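Local coordinates for hypothetical protein SpyM3_0169 (Streptococcus pyogenes, PDB 1PG6) that is of unknown function but belongs to the AIM24 family of the cupin clan and binds two calcium ions in the crystal, at residues 40-45 and 93-98; 48-53 and 83-88; 102-107 and 158-163. All blocks are in the same frame, centred on the assembly; numbering follows the deposited sequence.

In the fold
Following the chain, strand 43-46 is the first of the paired strands and leads through a short turn into 50-53. Interaction 2 then pairs 50-53 with 82-87, closing a loop that includes helix 67-76. The next strand, 91-95, returns to 43-46 in interaction 1, so interaction 2 lies within the larger loop that interaction 1 closes. Interaction 1 belongs to the four-stranded sheet and interaction 2 to a six-stranded one, so the chain passes between sheets and back. Interaction 3 follows in series, joining 158-163 to 102-107 at the far edge of that six-stranded sheet. Leu-93 packs on Ala-85, and Pro-97 on Ile-103 and Asn-161, so the four-stranded sheet and the loop after it touch the six-stranded sheet near both of its ends.

Interaction 1: residues 40-45 and 93-98; sequences QGSMVY and LALAPN. With CA (calcium ion), chain C.
Ala-94 is met by two residues of the other strand, Val-44 and Tyr-45, in a classic beta bulge where strand 43-46 pairs antiparallel with strand 91-95. Its hydrogen bonds run from Val-44 N to Ala-94 O (2.8 Å) and from Ala-94 N to Tyr-45 O (2.9 Å); beyond it Ala-96 N donates to Ser-42 O (2.8 Å).

On the Tyr-45 side the contact is CH-pi. With CG held between its own N and carbonyl carbon (chi1 64°), the ring turns back over the partner strand, and Ala-94 CB sits over one face, 3.7 Å from the centroid and displaced toward the CE1 and CZ rim. Val-44 CG2 meets Ala-96 CB at 3.5 Å. Selenomethionine Met-43, bent at chi2 and chi3, crosses Leu-93 at about a right angle, its CE 3.6 Å from Leu-93 CD1.

A calcium ion is bound where the loop enters the strand, by Gly-41 O and Met-43 O, each at 2.5 Å, and by a water.

Strand 43-46 is one of the two outer strands of its four-stranded sheet within this chain; on the other side of 91-95 lies strand 26-30, while Leu-95 packs against Ala-122 of strand 120-124.

Interaction 2: residues 48-53 and 83-88; sequences ENVTLN and TQAMSN
Strands 50-53 and 82-87 form a regular antiparallel pair at one edge of the six-stranded sheet, within a family assigned to the cupin clan. Two residue pairs are hydrogen-bonded, and each makes both of its bonds. Thr-51 and Met-86 exchange N-H and C=O in two bonds of 2.8 Å, Thr-51 N to Met-86 O and Met-86 N to Thr-51 O. Asn-53 N donates to Gln-84 O at 2.8 Å, and Gln-84 N returns a slightly longer bond to Asn-53 O. Asn-88 N carries the pairing past the end of the strand with a bond to Asn-49 O (2.9 Å).

The side chains of Thr-51, Asn-53, Gln-84 and Met-86 lie on one face. Here selenomethionine Met-86 does most of the reaching. It leaves the backbone with CG anti to the carbonyl carbon (chi1 -80°) and then bends at chi2 and chi3, which carries its terminal CE diagonally along the face to Asn-53, 3.4 Å from Asn-53 CB and near ND2. The root of the same side chain is flanked by Thr-51, whose CG2 lies 3.8 Å from Met-86 CB.

Val-50, Leu-52, Ala-85 and Ser-87 occupy the other face. Val-50 CG1 rests 4.1 Å from Ala-85 CB, again a diagonal neighbour, and its CG2 makes a loose contact with Ser-87 OG; that hydroxyl is hydrogen-bonded to Gly-89 O. Leu-52 extends CD1 to Thr-83 OG1 at 3.5 Å.

Strand 50-53 is outermost in the sheet within this chain, whereas 82-87 is flanked on its second side by strand 35-39, through backbone bonds of Thr-83 with Leu-38 and Ala-85 with Val-36.

Interaction 3: residues 102-107 and 158-163; sequences QIVALE and LLANSF. With CA (calcium ion), chain B.
Gln-102 and Ser-162 meet beside a calcium ion, at the end of an antiparallel pair formed by strands 103-108 and 156-161 in the six-stranded sheet. The ion takes Asn-161 OD1 at 2.7 Å and Ser-162 O at 2.5 Å, together with a water that also donates a hydrogen bond to Gln-102 O; Thr-99 belongs to the same site. The carbonyls of Gln-102 and Ser-162, just beyond the paired strands, are thus linked through water and metal. Asn-161 CG lies between its own N and carbonyl carbon (chi1 78°), which swings the amide away from strand 103-108 and brings OD1 to the ion. The other end of that amide is held by Gly-118 O, which ND2 donates to, and this should hold the amide's rotation from both ends.

Behind the site, Ser-162 N donates to Gln-102 O, and regular strand pairing follows: Val-104 N to Ala-160 O and Ala-160 N to Val-104 O are both 2.9 Å, and Leu-106 and Leu-158 likewise exchange two bonds.

Side chains fill both faces. Val-104 CG1 meets Ala-160 CB at 3.7 Å on the face shared with Leu-106 and Leu-158, where Leu-115 and Tyr-113 of strand 113-116 pack from the second six-stranded sheet. On the opposite face, Leu-159 CD2 reaches across to Ala-105 CB at 3.5 Å, and Ile-103 packs on Pro-97.

Ser-162 OG, finally, accepts a hydrogen bond from Gln-102 N (3.1 Å, 159° at the hydrogen) and is also hydrogen-bonded to Gly-164 O.

Interaction 1: residues 40-45 and 93-98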
# COMPACT_ATOMS: atom_id res chain seq x y z
N GLN A 40 -5.08 6.88 3.98
CA GLN A 40 -6.06 7.61 4.77
C GLN A 40 -5.72 7.51 6.25
O GLN A 40 -5.46 6.42 6.76
CB GLN A 40 -7.47 7.06 4.54
CG GLN A 40 -8.54 7.91 5.21
CD GLN A 40 -9.87 7.21 5.31
OE1 GLN A 40 -10.90 7.84 5.57
NE2 GLN A 40 -9.87 5.89 5.14
N GLY A 41 -5.72 8.65 6.93
CA GLY A 41 -5.43 8.68 8.35
C GLY A 41 -3.96 8.63 8.75
O GLY A 41 -3.67 8.68 9.94
N SER A 42 -3.04 8.56 7.79
CA SER A 42 -1.62 8.47 8.14
C SER A 42 -0.97 9.78 8.55
O SER A 42 0.16 9.79 9.05
CB SER A 42 -0.82 7.84 6.99
OG SER A 42 -0.84 8.66 5.83
N MSE A 43 -1.67 10.89 8.37
CA MSE A 43 -1.11 12.19 8.75
C MSE A 43 -0.84 12.30 10.25
O MSE A 43 -1.67 11.92 11.06
CB MSE A 43 -2.09 13.29 8.34
CG MSE A 43 -1.61 14.68 8.67
SE MSE A 43 -0.18 15.19 7.52
CE MSE A 43 -1.28 15.78 6.03
N VAL A 44 0.33 12.81 10.64
CA VAL A 44 0.64 12.99 12.06
C VAL A 44 0.59 14.49 12.33
O VAL A 44 0.03 14.94 13.33
CB VAL A 44 2.04 12.46 12.41
CG1 VAL A 44 2.34 12.72 13.88
CG2 VAL A 44 2.10 10.97 12.11
N TYR A 45 1.17 15.26 11.42
CA TYR A 45 1.16 16.71 11.51
C TYR A 45 1.62 17.32 10.19
O TYR A 45 2.20 16.64 9.34
CB TYR A 45 2.04 17.21 12.67
CG TYR A 45 3.52 16.91 12.56
CD1 TYR A 45 4.10 15.85 13.26
CD2 TYR A 45 4.36 17.73 11.80
CE1 TYR A 45 5.47 15.60 13.22
CE2 TYR A 45 5.74 17.49 11.75
CZ TYR A 45 6.28 16.43 12.46
OH TYR A 45 7.64 16.20 12.41
N LEU A 93 5.19 17.80 6.24
CA LEU A 93 4.18 16.96 6.86
C LEU A 93 4.87 15.67 7.28
O LEU A 93 5.94 15.33 6.77
CB LEU A 93 3.01 16.67 5.92
CG LEU A 93 3.19 15.75 4.71
CD1 LEU A 93 1.83 15.20 4.31
CD2 LEU A 93 3.83 16.50 3.55
N ALA A 94 4.27 14.97 8.22
CA ALA A 94 4.83 13.72 8.70
C ALA A 94 3.73 12.67 8.68
O ALA A 94 2.59 12.96 9.04
CB ALA A 94 5.36 13.89 10.13
N LEU A 95 4.08 11.47 8.23
CA LEU A 95 3.12 10.37 8.14
C LEU A 95 3.56 9.21 9.01
O LEU A 95 4.75 9.02 9.27
CB LEU A 95 3.03 9.85 6.71
CG LEU A 95 2.73 10.84 5.59
CD1 LEU A 95 2.67 10.09 4.25
CD2 LEU A 95 1.42 11.55 5.88
N ALA A 96 2.58 8.42 9.44
CA ALA A 96 2.84 7.24 10.24
C ALA A 96 2.04 6.08 9.67
O ALA A 96 0.85 6.24 9.37
CB ALA A 96 2.42 7.49 11.69
N PRO A 97 2.67 4.92 9.47
CA PRO A 97 1.99 3.74 8.94
C PRO A 97 0.94 3.30 9.96
O PRO A 97 1.13 3.51 11.16
CB PRO A 97 3.11 2.71 8.82
CG PRO A 97 4.35 3.55 8.66
CD PRO A 97 4.11 4.67 9.64
N ASN A 98 -0.14 2.67 9.50
CA ASN A 98 -1.19 2.23 10.43
C ASN A 98 -0.89 0.92 11.14
O ASN A 98 -1.64 0.51 12.02
CB ASN A 98 -2.55 2.15 9.73
CG ASN A 98 -2.55 1.19 8.55
OD1 ASN A 98 -2.07 0.06 8.65
ND2 ASN A 98 -3.10 1.64 7.43
CA CA C . -3.60 10.50 11.63
O HOH W 1 -1.50 6.31 11.05
O HOH W 2 -5.85 9.56 12.28

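Interaction 2: residues 48-53 and 83-88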
# COMPACT_ATOMS: atom_id res chain seq x y z
N GLU A 48 0.97 24.79 8.25
CA GLU A 48 -0.25 25.49 7.89
C GLU A 48 -0.52 25.59 6.39
O GLU A 48 -1.66 25.49 5.96
CB GLU A 48 -0.23 26.90 8.50
CG GLU A 48 -1.52 27.69 8.31
CD GLU A 48 -2.70 27.06 9.03
OE1 GLU A 48 -3.12 25.95 8.64
OE2 GLU A 48 -3.22 27.69 9.98
N ASN A 49 0.53 25.78 5.60
CA ASN A 49 0.37 25.91 4.15
C ASN A 49 0.12 24.59 3.43
O ASN A 49 0.12 24.54 2.20
CB ASN A 49 1.58 26.62 3.54
CG ASN A 49 2.89 25.93 3.86
OD1 ASN A 49 3.96 26.38 3.46
ND2 ASN A 49 2.82 24.82 4.59
N VAL A 50 -0.08 23.52 4.20
CA VAL A 50 -0.34 22.21 3.62
C VAL A 50 -1.80 21.85 3.86
O VAL A 50 -2.24 21.78 5.01
CB VAL A 50 0.56 21.12 4.23
CG1 VAL A 50 0.16 19.75 3.69
CG2 VAL A 50 2.02 21.40 3.89
N THR A 51 -2.54 21.61 2.79
CA THR A 51 -3.95 21.26 2.89
C THR A 51 -4.22 19.81 2.50
O THR A 51 -3.64 19.30 1.55
CB THR A 51 -4.81 22.18 1.99
OG1 THR A 51 -6.18 21.76 2.06
CG2 THR A 51 -4.33 22.11 0.55
N LEU A 52 -5.10 19.17 3.25
CA LEU A 52 -5.46 17.78 3.00
C LEU A 52 -6.79 17.71 2.27
O LEU A 52 -7.82 18.16 2.79
CB LEU A 52 -5.56 17.02 4.33
CG LEU A 52 -5.92 15.53 4.25
CD1 LEU A 52 -4.83 14.78 3.50
CD2 LEU A 52 -6.07 14.97 5.66
N ASN A 53 -6.78 17.15 1.06
CA ASN A 53 -7.99 17.03 0.27
C ASN A 53 -8.42 15.58 0.10
O ASN A 53 -7.58 14.68 -0.03
CB ASN A 53 -7.78 17.66 -1.11
CG ASN A 53 -9.02 17.61 -1.98
OD1 ASN A 53 -10.07 18.13 -1.60
ND2 ASN A 53 -8.91 16.98 -3.14
N THR A 83 -5.87 9.75 0.43
CA THR A 83 -6.10 11.19 0.40
C THR A 83 -4.91 11.87 -0.23
O THR A 83 -3.89 11.23 -0.51
CB THR A 83 -6.33 11.74 1.82
OG1 THR A 83 -5.20 11.44 2.65
CG2 THR A 83 -7.57 11.12 2.44
N GLN A 84 -5.02 13.17 -0.48
CA GLN A 84 -3.91 13.89 -1.10
C GLN A 84 -3.63 15.19 -0.38
O GLN A 84 -4.54 15.95 -0.05
CB GLN A 84 -4.21 14.14 -2.58
CG GLN A 84 -3.02 14.66 -3.37
CD GLN A 84 -3.16 14.42 -4.86
OE1 GLN A 84 -4.12 14.86 -5.49
NE2 GLN A 84 -2.19 13.71 -5.44
N ALA A 85 -2.35 15.44 -0.13
CA ALA A 85 -1.92 16.65 0.55
C ALA A 85 -1.29 17.59 -0.47
O ALA A 85 -0.46 17.17 -1.28
CB ALA A 85 -0.91 16.31 1.63
N MSE A 86 -1.71 18.85 -0.45
CA MSE A 86 -1.19 19.86 -1.37
C MSE A 86 -0.47 20.95 -0.59
O MSE A 86 -0.89 21.33 0.50
CB MSE A 86 -2.31 20.48 -2.21
CG MSE A 86 -2.75 19.64 -3.39
SE MSE A 86 -3.78 18.09 -2.91
CE MSE A 86 -5.52 18.71 -3.48
N SER A 87 0.61 21.48 -1.17
CA SER A 87 1.39 22.52 -0.52
C SER A 87 1.36 23.84 -1.27
O SER A 87 1.51 23.88 -2.50
CB SER A 87 2.84 22.06 -0.35
OG SER A 87 3.60 22.99 0.39
N ASN A 88 1.16 24.93 -0.53
CA ASN A 88 1.14 26.27 -1.08
C ASN A 88 2.41 26.92 -0.55
O ASN A 88 2.41 27.53 0.52
CB ASN A 88 -0.10 27.02 -0.58
CG ASN A 88 -0.35 28.32 -1.34
OD1 ASN A 88 -1.40 28.94 -1.19
ND2 ASN A 88 0.62 28.73 -2.14

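Interaction 3: residues 102-107 and 158-163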
# COMPACT_ATOMS: atom_id res chain seq x y z
N GLN A 102 7.88 -1.58 9.16
CA GLN A 102 8.89 -0.78 8.49
C GLN A 102 8.31 -0.08 7.27
O GLN A 102 7.16 -0.32 6.88
CB GLN A 102 10.06 -1.67 8.04
CG GLN A 102 10.87 -2.28 9.20
CD GLN A 102 12.02 -3.18 8.73
OE1 GLN A 102 13.10 -3.20 9.32
NE2 GLN A 102 11.78 -3.93 7.67
N ILE A 103 9.11 0.81 6.69
CA ILE A 103 8.72 1.55 5.50
C ILE A 103 9.83 1.35 4.48
O ILE A 103 11.00 1.33 4.83
CB ILE A 103 8.58 3.07 5.79
CG1 ILE A 103 7.44 3.30 6.80
CG2 ILE A 103 8.30 3.84 4.50
CD1 ILE A 103 7.35 4.74 7.30
N VAL A 104 9.45 1.18 3.22
CA VAL A 104 10.43 1.02 2.16
C VAL A 104 10.07 2.00 1.05
O VAL A 104 8.90 2.13 0.69
CB VAL A 104 10.45 -0.44 1.62
CG1 VAL A 104 9.07 -0.84 1.12
CG2 VAL A 104 11.48 -0.58 0.51
N ALA A 105 11.07 2.70 0.54
CA ALA A 105 10.86 3.66 -0.53
C ALA A 105 11.32 3.03 -1.84
O ALA A 105 12.41 2.47 -1.92
CB ALA A 105 11.66 4.93 -0.26
N LEU A 106 10.47 3.11 -2.86
CA LEU A 106 10.78 2.53 -4.15
C LEU A 106 10.67 3.60 -5.24
O LEU A 106 9.66 4.29 -5.34
CB LEU A 106 9.83 1.37 -4.42
CG LEU A 106 9.90 0.20 -3.42
CD1 LEU A 106 8.76 -0.77 -3.66
CD2 LEU A 106 11.24 -0.52 -3.57
N GLU A 107 11.73 3.72 -6.05
CA GLU A 107 11.78 4.69 -7.14
C GLU A 107 10.96 4.17 -8.32
O GLU A 107 11.11 3.03 -8.74
CB GLU A 107 13.23 4.91 -7.57
CG GLU A 107 13.42 5.97 -8.66
CD GLU A 107 13.21 7.38 -8.16
OE1 GLU A 107 13.43 8.34 -8.94
OE2 GLU A 107 12.82 7.56 -6.98
N LEU A 158 7.46 5.81 -4.34
CA LEU A 158 6.37 5.09 -3.71
C LEU A 158 6.87 4.67 -2.34
O LEU A 158 7.99 4.19 -2.21
CB LEU A 158 6.01 3.83 -4.51
CG LEU A 158 5.23 2.76 -3.73
CD1 LEU A 158 3.79 3.21 -3.52
CD2 LEU A 158 5.25 1.44 -4.50
N LEU A 159 6.06 4.89 -1.31
CA LEU A 159 6.43 4.46 0.04
C LEU A 159 5.46 3.34 0.41
O LEU A 159 4.25 3.55 0.42
CB LEU A 159 6.30 5.61 1.05
CG LEU A 159 7.21 6.83 0.87
CD1 LEU A 159 7.01 7.80 2.04
CD2 LEU A 159 8.66 6.39 0.81
N ALA A 160 6.00 2.16 0.69
CA ALA A 160 5.19 1.01 1.08
C ALA A 160 5.50 0.73 2.55
O ALA A 160 6.59 1.04 3.02
CB ALA A 160 5.53 -0.20 0.22
N ASN A 161 4.55 0.15 3.26
CA ASN A 161 4.75 -0.14 4.69
C ASN A 161 4.40 -1.60 4.98
O ASN A 161 3.54 -2.18 4.33
CB ASN A 161 3.85 0.77 5.52
CG ASN A 161 2.41 0.30 5.52
OD1 ASN A 161 2.03 -0.51 6.36
ND2 ASN A 161 1.62 0.78 4.58
N SER A 162 5.05 -2.18 5.99
CA SER A 162 4.79 -3.57 6.35
C SER A 162 4.28 -3.73 7.77
O SER A 162 4.44 -2.85 8.60
CB SER A 162 6.08 -4.38 6.27
OG SER A 162 7.00 -3.89 7.24
N PHE A 163 3.67 -4.88 8.02
CA PHE A 163 3.27 -5.25 9.37
C PHE A 163 4.39 -6.26 9.65
O PHE A 163 4.46 -7.32 9.02
CB PHE A 163 1.92 -5.95 9.39
CG PHE A 163 1.53 -6.48 10.75
CD1 PHE A 163 1.77 -5.73 11.91
CD2 PHE A 163 0.91 -7.72 10.87
CE1 PHE A 163 1.40 -6.22 13.16
CE2 PHE A 163 0.53 -8.22 12.13
CZ PHE A 163 0.77 -7.47 13.28
CA CA B . 3.22 -0.70 8.75
O HOH W 3 5.42 0.42 9.13